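Putative transcription antitermination protein nusG (Methanocaldococcus jannaschii, PDB 3LPE) stimulates transcription elongation by RNA polymerase as the Spt5 half of the Spt4/5 heterodimer, here represented by its NGN domain. Local coordinates at residues A14-V19 against R72-V77; K23-L28 against K68-V73. All coordinates share one frame; numbering follows the deposited sequence.

Contact 1: A14-V19 against R72-V77; sequences AVRTMV and RVRGIV
The guanidinium groups of Arg16 and Arg74 are turned nearly parallel, with planes 9° apart, but are set apart both in height and laterally, so they do not stack. Arg74 NE is 5.6 Å from Arg16 NH1, and Arg74 CG approaches the Arg16 group obliquely. What meets is the aliphatic part, with Arg16 CG 4.1 Å from Arg74 CB. In both residues CG stands anti to the backbone N. The Arg16 chain then runs straight out, and that of Arg74 bends at chi2. Tyr52 also packs against Arg16.

The opposite face is mainly apolar. Val15 CG1 touches Val73 CG1 at 3.6 Å, and Ile76 lies beside Val15. Helices 22-35 and 60-67 cover this side.

Four backbone hydrogen bonds tie the segments: Val77 N to Ala14 O, Arg16 N to Gly75 O, Arg74 N to Arg16 O and Met18 N to Arg72 O. The last is the longest, at 3.1 Å from Met18 N to Arg72 O. A water bridges Ala14 N and Val77 O. Beyond the strand, Met18 SD rests on Arg72 CG at 3.8 Å.

Val15 faces Ile76 and Thr17 faces Val73, so Arg16 alone spans Arg74 and Gly75. Gly75 has a positive phi of 154°, where a CB would strike the preceding carbonyl. This is a beta bulge in the antiparallel pairing of strand 12-17 with strand 73-76, an outer strand of the NGN-domain sheet.

Contact 2: K23-L28 against K68-V73; sequences KNIAGL and KGMPRV
Ile25 of helix 22-35 and Met70 of the loop bury the most surface here, and Leu28, one helical turn after Ile25, comes next. Ile25 divides its two branches between different parts of the loop. CG2, anti to the backbone N, meets Met70 SD at 3.9 Å. It also meets Val73 CG2 at 3.9 Å, so it sits against the start and the end of the turn at once. The other branch carries CD1 to the backbone of the turn, 3.5 Å from Arg72 O. This is a van der Waals contact of a methyl with a carbonyl oxygen. CD1 also lies 4.1 Å from Arg72 CB.

Met70 reaches the helix with an extended chain that bends only at its end (chi3 -74°). The bend takes CE along to Leu28, where it touches CB at 3.9 Å. Met29 of the same helix packs on Met70 as well.

Met70 to Val73 form a type II beta turn, which brings its two ends, Met70 and Val73, to the same branch of Ile25. Pro71 and Arg72 occupy its middle positions, and Arg72 takes the positive phi (72°) usual for the third residue. The turn closes the loop that joins helix 60-67 to strand 73-76 in the NGN domain, an alpha/beta fold whose helix 22-35 packs on a face of the antiparallel sheet.

Toward the start of the helix the surroundings become polar. Gln21 OE1 accepts hydrogen bonds from both Arg72 NH1 and Asn24 ND2, which links the turn to the first part of the helix through a residue outside both segments. Ala26, which points away from the loop, and Lys23 pack respectively on Leu30 and Trp27 of the partner chain, DNA-directed RNA polymerase subunit E''.

In the fold
Contact 1 joins two strands and is partly buried, with Ala14, Val15 and Thr17 inside the fold. Contact 2 joins a helix to a loop and lies nearer the surface, where Ile25 is its buried residue. Their chemistry differs accordingly. Segments 14-19 and 72-77 are held mainly by backbone hydrogen bonds, whereas 23-28 and 68-73 meet through apolar side chains. Arg72 and Val73 belong to both contacts, as the turn of contact 2 runs straight into the outer strand of contact 1. Strand 12-17 and helix 22-35 are successive elements, and they also touch: Thr17 CB lies 3.4 Å from Ile25 CD1. The partner chain reaches the helix of contact 2 but touches neither segment of contact 1.

Contact 1: A14-V19 against R72-V77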
ATOM      1  N   ALA A  14      -7.820   5.198   7.372  1.00 28.00           N
ATOM      2  CA  ALA A  14      -7.203   6.255   6.577  1.00 22.69           C
ATOM      3  C   ALA A  14      -6.304   7.097   7.486  1.00 20.84           C
ATOM      4  O   ALA A  14      -6.746   7.569   8.529  1.00 26.71           O
ATOM      5  CB  ALA A  14      -8.287   7.113   5.889  1.00 20.05           C
ATOM      6  N   VAL A  15      -5.032   7.219   7.113  1.00 22.37           N
ATOM      7  CA  VAL A  15      -4.059   8.020   7.838  1.00 21.57           C
ATOM      8  C   VAL A  15      -3.841   9.302   7.015  1.00 25.67           C
ATOM      9  O   VAL A  15      -3.532   9.234   5.835  1.00 22.72           O
ATOM     10  CB  VAL A  15      -2.723   7.267   7.982  1.00 28.29           C
ATOM     11  CG1 VAL A  15      -1.629   8.189   8.522  1.00 23.91           C
ATOM     12  CG2 VAL A  15      -2.910   6.070   8.882  1.00 20.94           C
ATOM     13  N   ARG A  16      -4.031  10.456   7.633  1.00 27.43           N
ATOM     14  CA  ARG A  16      -3.878  11.711   6.895  1.00 27.16           C
ATOM     15  C   ARG A  16      -2.414  12.105   6.803  1.00 19.07           C
ATOM     16  O   ARG A  16      -1.695  12.084   7.776  1.00 18.96           O
ATOM     17  CB  ARG A  16      -4.692  12.827   7.533  1.00 29.96           C
ATOM     18  CG  ARG A  16      -4.582  14.142   6.754  1.00 26.96           C
ATOM     19  CD  ARG A  16      -5.458  15.249   7.318  1.00 27.90           C
ATOM     20  NE  ARG A  16      -5.268  16.469   6.519  1.00 29.55           N
ATOM     21  CZ  ARG A  16      -5.664  17.685   6.887  1.00 27.55           C
ATOM     22  NH1 ARG A  16      -6.269  17.860   8.050  1.00 23.72           N
ATOM     23  NH2 ARG A  16      -5.425  18.727   6.098  1.00 23.79           N
ATOM     24  N   THR A  17      -1.965  12.487   5.612  1.00 18.15           N
ATOM     25  CA  THR A  17      -0.589  12.891   5.466  1.00 20.47           C
ATOM     26  C   THR A  17      -0.554  14.224   4.770  1.00 22.18           C
ATOM     27  O   THR A  17      -1.592  14.711   4.320  1.00 22.89           O
ATOM     28  CB  THR A  17       0.195  11.889   4.594  1.00 25.89           C
ATOM     29  OG1 THR A  17      -0.139  12.091   3.213  1.00 25.06           O
ATOM     30  CG2 THR A  17      -0.133  10.408   5.021  1.00 29.75           C
ATOM     31  N   MET A  18       0.646  14.785   4.638  1.00 28.94           N
ATOM     32  CA  MET A  18       0.846  15.906   3.745  1.00 27.86           C
ATOM     33  C   MET A  18       0.634  15.499   2.304  1.00 30.85           C
ATOM     34  O   MET A  18       1.027  14.409   1.861  1.00 23.19           O
ATOM     35  CB  MET A  18       2.236  16.517   3.929  1.00 25.44           C
ATOM     36  CG  MET A  18       2.413  17.067   5.337  1.00 34.86           C
ATOM     37  SD  MET A  18       4.017  17.797   5.491  1.00 35.47           S
ATOM     38  CE  MET A  18       3.695  19.378   4.684  1.00 52.31           C
ATOM     39  N   VAL A  19       0.006  16.396   1.561  1.00 22.02           N
ATOM     40  CA  VAL A  19      -0.274  16.151   0.157  1.00 23.70           C
ATOM     41  C   VAL A  19       1.026  15.991  -0.591  1.00 30.78           C
ATOM     42  O   VAL A  19       1.933  16.805  -0.457  1.00 30.13           O
ATOM     43  CB  VAL A  19      -1.143  17.285  -0.449  1.00 32.38           C
ATOM     44  CG1 VAL A  19      -1.210  17.174  -1.961  1.00 27.01           C
ATOM     45  CG2 VAL A  19      -2.543  17.250   0.165  1.00 35.50           C
ATOM     46  N   ARG A  72       5.283  14.252   9.066  1.00 26.63           N
ATOM     47  CA  ARG A  72       4.427  14.536   7.923  1.00 23.60           C
ATOM     48  C   ARG A  72       3.125  13.735   7.943  1.00 22.74           C
ATOM     49  O   ARG A  72       2.370  13.704   6.977  1.00 22.01           O
ATOM     50  CB  ARG A  72       5.195  14.358   6.612  1.00 29.52           C
ATOM     51  CG  ARG A  72       6.496  15.160   6.552  1.00 30.98           C
ATOM     52  CD  ARG A  72       7.281  14.887   5.260  1.00 34.63           C
ATOM     53  NE  ARG A  72       8.589  15.536   5.284  1.00 34.82           N
ATOM     54  CZ  ARG A  72       9.494  15.453   4.316  1.00 52.85           C
ATOM     55  NH1 ARG A  72       9.244  14.740   3.226  1.00 51.81           N
ATOM     56  NH2 ARG A  72      10.654  16.085   4.438  1.00 55.08           N
ATOM     57  N   VAL A  73       2.860  13.128   9.084  1.00 28.45           N
ATOM     58  CA  VAL A  73       1.574  12.483   9.329  1.00 23.48           C
ATOM     59  C   VAL A  73       0.769  13.321  10.333  1.00 17.83           C
ATOM     60  O   VAL A  73       1.272  13.694  11.385  1.00 28.77           O
ATOM     61  CB  VAL A  73       1.769  11.058   9.866  1.00 30.93           C
ATOM     62  CG1 VAL A  73       0.448  10.483  10.302  1.00 20.12           C
ATOM     63  CG2 VAL A  73       2.415  10.191   8.782  1.00 28.44           C
ATOM     64  N   ARG A  74      -0.481  13.592  10.000  1.00 18.76           N
ATOM     65  CA  ARG A  74      -1.348  14.442  10.856  1.00 17.29           C
ATOM     66  C   ARG A  74      -2.194  13.653  11.834  1.00 29.76           C
ATOM     67  O   ARG A  74      -2.544  14.152  12.909  1.00 25.12           O
ATOM     68  CB  ARG A  74      -2.272  15.289   9.989  1.00 22.99           C
ATOM     69  CG  ARG A  74      -3.101  16.322  10.778  1.00 22.24           C
ATOM     70  CD  ARG A  74      -2.175  17.244  11.593  1.00 25.15           C
ATOM     71  NE  ARG A  74      -2.910  18.179  12.461  1.00 23.62           N
ATOM     72  CZ  ARG A  74      -3.383  17.868  13.670  1.00 34.44           C
ATOM     73  NH1 ARG A  74      -3.218  16.642  14.170  1.00 25.58           N
ATOM     74  NH2 ARG A  74      -4.032  18.779  14.380  1.00 29.14           N
ATOM     75  N   GLY A  75      -2.550  12.419  11.473  1.00 20.22           N
ATOM     76  CA  GLY A  75      -3.300  11.587  12.388  1.00 18.71           C
ATOM     77  C   GLY A  75      -4.148  10.551  11.645  1.00 19.07           C
ATOM     78  O   GLY A  75      -3.974  10.342  10.449  1.00 22.02           O
ATOM     79  N   ILE A  76      -5.079   9.931  12.362  1.00 19.69           N
ATOM     80  CA  ILE A  76      -5.941   8.891  11.794  1.00 19.66           C
ATOM     81  C   ILE A  76      -7.382   9.389  11.676  1.00 21.88           C
ATOM     82  O   ILE A  76      -7.925   9.998  12.597  1.00 22.98           O
ATOM     83  CB  ILE A  76      -5.874   7.619  12.659  1.00 25.81           C
ATOM     84  CG1 ILE A  76      -4.410   7.215  12.873  1.00 26.43           C
ATOM     85  CG2 ILE A  76      -6.676   6.454  12.012  1.00 27.88           C
ATOM     86  CD1 ILE A  76      -4.211   6.047  13.852  1.00 26.18           C
ATOM     87  N   VAL A  77      -7.974   9.190  10.506  1.00 24.48           N
ATOM     88  CA  VAL A  77      -9.383   9.492  10.286  1.00 26.30           C
ATOM     89  C   VAL A  77     -10.224   8.575  11.159  1.00 25.50           C
ATOM     90  O   VAL A  77      -9.931   7.382  11.255  1.00 33.84           O
ATOM     91  CB  VAL A  77      -9.737   9.304   8.796  1.00 20.95           C
ATOM     92  CG1 VAL A  77     -11.241   9.414   8.547  1.00 28.20           C
ATOM     93  CG2 VAL A  77      -8.987  10.327   7.980  1.00 19.92           C
TER
HETATM   94  O   HOH W   1      -9.760   5.779   9.198  1.00 30.17           O

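Contact 2: K23-L28 against K68-V73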
ATOM      1  N   LYS A  23       3.165   8.310  -1.022  1.00 22.24           N
ATOM      2  CA  LYS A  23       4.031   7.154  -1.296  1.00 32.28           C
ATOM      3  C   LYS A  23       5.229   7.120  -0.359  1.00 35.56           C
ATOM      4  O   LYS A  23       5.610   6.052   0.117  1.00 28.59           O
ATOM      5  CB  LYS A  23       4.511   7.170  -2.750  1.00 34.84           C
ATOM      6  CG  LYS A  23       3.468   6.714  -3.758  1.00 32.19           C
ATOM      7  CD  LYS A  23       3.974   6.983  -5.172  1.00 35.97           C
ATOM      8  CE  LYS A  23       2.980   6.589  -6.225  1.00 55.90           C
ATOM      9  NZ  LYS A  23       3.551   6.833  -7.578  1.00 63.86           N
ATOM     10  N   ASN A  24       5.820   8.285  -0.092  1.00 29.26           N
ATOM     11  CA  ASN A  24       6.935   8.364   0.843  1.00 26.50           C
ATOM     12  C   ASN A  24       6.541   7.792   2.183  1.00 25.27           C
ATOM     13  O   ASN A  24       7.258   6.978   2.757  1.00 24.15           O
ATOM     14  CB  ASN A  24       7.435   9.818   1.036  1.00 25.94           C
ATOM     15  CG  ASN A  24       8.223  10.341  -0.160  1.00 47.84           C
ATOM     16  OD1 ASN A  24       8.624   9.583  -1.037  1.00 42.77           O
ATOM     17  ND2 ASN A  24       8.454  11.653  -0.188  1.00 50.29           N
ATOM     18  N   ILE A  25       5.378   8.201   2.683  1.00 20.46           N
ATOM     19  CA  ILE A  25       4.942   7.738   3.990  1.00 24.64           C
ATOM     20  C   ILE A  25       4.576   6.228   3.989  1.00 22.22           C
ATOM     21  O   ILE A  25       4.858   5.519   4.940  1.00 21.13           O
ATOM     22  CB  ILE A  25       3.804   8.610   4.531  1.00 27.86           C
ATOM     23  CG1 ILE A  25       4.401   9.903   5.081  1.00 29.10           C
ATOM     24  CG2 ILE A  25       3.058   7.892   5.642  1.00 19.62           C
ATOM     25  CD1 ILE A  25       3.467  11.059   4.982  1.00 33.98           C
ATOM     26  N   ALA A  26       3.967   5.764   2.912  1.00 21.09           N
ATOM     27  CA  ALA A  26       3.669   4.333   2.769  1.00 19.28           C
ATOM     28  C   ALA A  26       4.966   3.523   2.909  1.00 24.92           C
ATOM     29  O   ALA A  26       4.963   2.477   3.532  1.00 25.15           O
ATOM     30  CB  ALA A  26       3.045   4.065   1.428  1.00 19.05           C
ATOM     31  N   GLY A  27       6.046   4.013   2.306  1.00 24.51           N
ATOM     32  CA  GLY A  27       7.353   3.371   2.386  1.00 37.76           C
ATOM     33  C   GLY A  27       7.939   3.305   3.789  1.00 40.45           C
ATOM     34  O   GLY A  27       8.410   2.258   4.232  1.00 29.75           O
ATOM     35  N   LEU A  28       7.921   4.435   4.492  1.00 29.12           N
ATOM     36  CA  LEU A  28       8.330   4.492   5.889  1.00 29.11           C
ATOM     37  C   LEU A  28       7.471   3.589   6.758  1.00 27.98           C
ATOM     38  O   LEU A  28       7.959   2.943   7.688  1.00 31.22           O
ATOM     39  CB  LEU A  28       8.233   5.931   6.418  1.00 28.27           C
ATOM     40  CG  LEU A  28       9.136   6.926   5.696  1.00 40.39           C
ATOM     41  CD1 LEU A  28       8.873   8.345   6.223  1.00 42.30           C
ATOM     42  CD2 LEU A  28      10.611   6.535   5.857  1.00 34.04           C
ATOM     43  N   LYS A  68       3.329   6.546  15.152  1.00 32.36           N
ATOM     44  CA  LYS A  68       3.851   7.226  16.329  1.00 41.50           C
ATOM     45  C   LYS A  68       5.161   7.958  16.019  1.00 53.15           C
ATOM     46  O   LYS A  68       6.173   7.327  15.706  1.00 42.53           O
ATOM     47  CB  LYS A  68       4.044   6.229  17.467  1.00 41.80           C
ATOM     48  CG  LYS A  68       4.388   6.845  18.820  1.00 49.88           C
ATOM     49  CD  LYS A  68       4.367   5.771  19.901  1.00 56.56           C
ATOM     50  CE  LYS A  68       4.979   6.268  21.194  1.00 68.04           C
ATOM     51  NZ  LYS A  68       5.199   5.146  22.143  1.00 70.70           N
ATOM     52  N   GLY A  69       5.129   9.292  16.088  1.00 53.40           N
ATOM     53  CA  GLY A  69       6.322  10.096  15.876  1.00 46.58           C
ATOM     54  C   GLY A  69       6.792  10.190  14.432  1.00 53.01           C
ATOM     55  O   GLY A  69       7.853  10.745  14.150  1.00 50.10           O
ATOM     56  N   MET A  70       6.012   9.643  13.509  1.00 34.62           N
ATOM     57  CA  MET A  70       6.339   9.747  12.086  1.00 36.49           C
ATOM     58  C   MET A  70       6.119  11.167  11.537  1.00 39.17           C
ATOM     59  O   MET A  70       5.034  11.719  11.658  1.00 31.64           O
ATOM     60  CB  MET A  70       5.506   8.735  11.283  1.00 34.79           C
ATOM     61  CG  MET A  70       5.892   8.644   9.820  1.00 32.24           C
ATOM     62  SD  MET A  70       5.069   7.271   8.980  1.00 31.88           S
ATOM     63  CE  MET A  70       6.000   5.900   9.653  1.00 38.29           C
ATOM     64  N   PRO A  71       7.151  11.749  10.907  1.00 35.96           N
ATOM     65  CA  PRO A  71       6.984  13.097  10.345  1.00 38.18           C
ATOM     66  C   PRO A  71       5.951  13.113   9.216  1.00 30.62           C
ATOM     67  O   PRO A  71       5.737  12.092   8.531  1.00 25.16           O
ATOM     68  CB  PRO A  71       8.384  13.439   9.815  1.00 36.75           C
ATOM     69  CG  PRO A  71       9.316  12.542  10.592  1.00 47.09           C
ATOM     70  CD  PRO A  71       8.548  11.279  10.840  1.00 45.62           C
ATOM     71  N   ARG A  72       5.283  14.252   9.066  1.00 26.63           N
ATOM     72  CA  ARG A  72       4.427  14.536   7.923  1.00 23.60           C
ATOM     73  C   ARG A  72       3.125  13.735   7.943  1.00 22.74           C
ATOM     74  O   ARG A  72       2.370  13.704   6.977  1.00 22.01           O
ATOM     75  CB  ARG A  72       5.195  14.358   6.612  1.00 29.52           C
ATOM     76  CG  ARG A  72       6.496  15.160   6.552  1.00 30.98           C
ATOM     77  CD  ARG A  72       7.281  14.887   5.260  1.00 34.63           C
ATOM     78  NE  ARG A  72       8.589  15.536   5.284  1.00 34.82           N
ATOM     79  CZ  ARG A  72       9.494  15.453   4.316  1.00 52.85           C
ATOM     80  NH1 ARG A  72       9.244  14.740   3.226  1.00 51.81           N
ATOM     81  NH2 ARG A  72      10.654  16.085   4.438  1.00 55.08           N
ATOM     82  N   VAL A  73       2.860  13.128   9.084  1.00 28.45           N
ATOM     83  CA  VAL A  73       1.574  12.483   9.329  1.00 23.48           C
ATOM     84  C   VAL A  73       0.769  13.321  10.333  1.00 17.83           C
ATOM     85  O   VAL A  73       1.272  13.694  11.385  1.00 28.77           O
ATOM     86  CB  VAL A  73       1.769  11.058   9.866  1.00 30.93           C
ATOM     87  CG1 VAL A  73       0.448  10.483  10.302  1.00 20.12           C
ATOM     88  CG2 VAL A  73       2.415  10.191   8.782  1.00 28.44           C
TER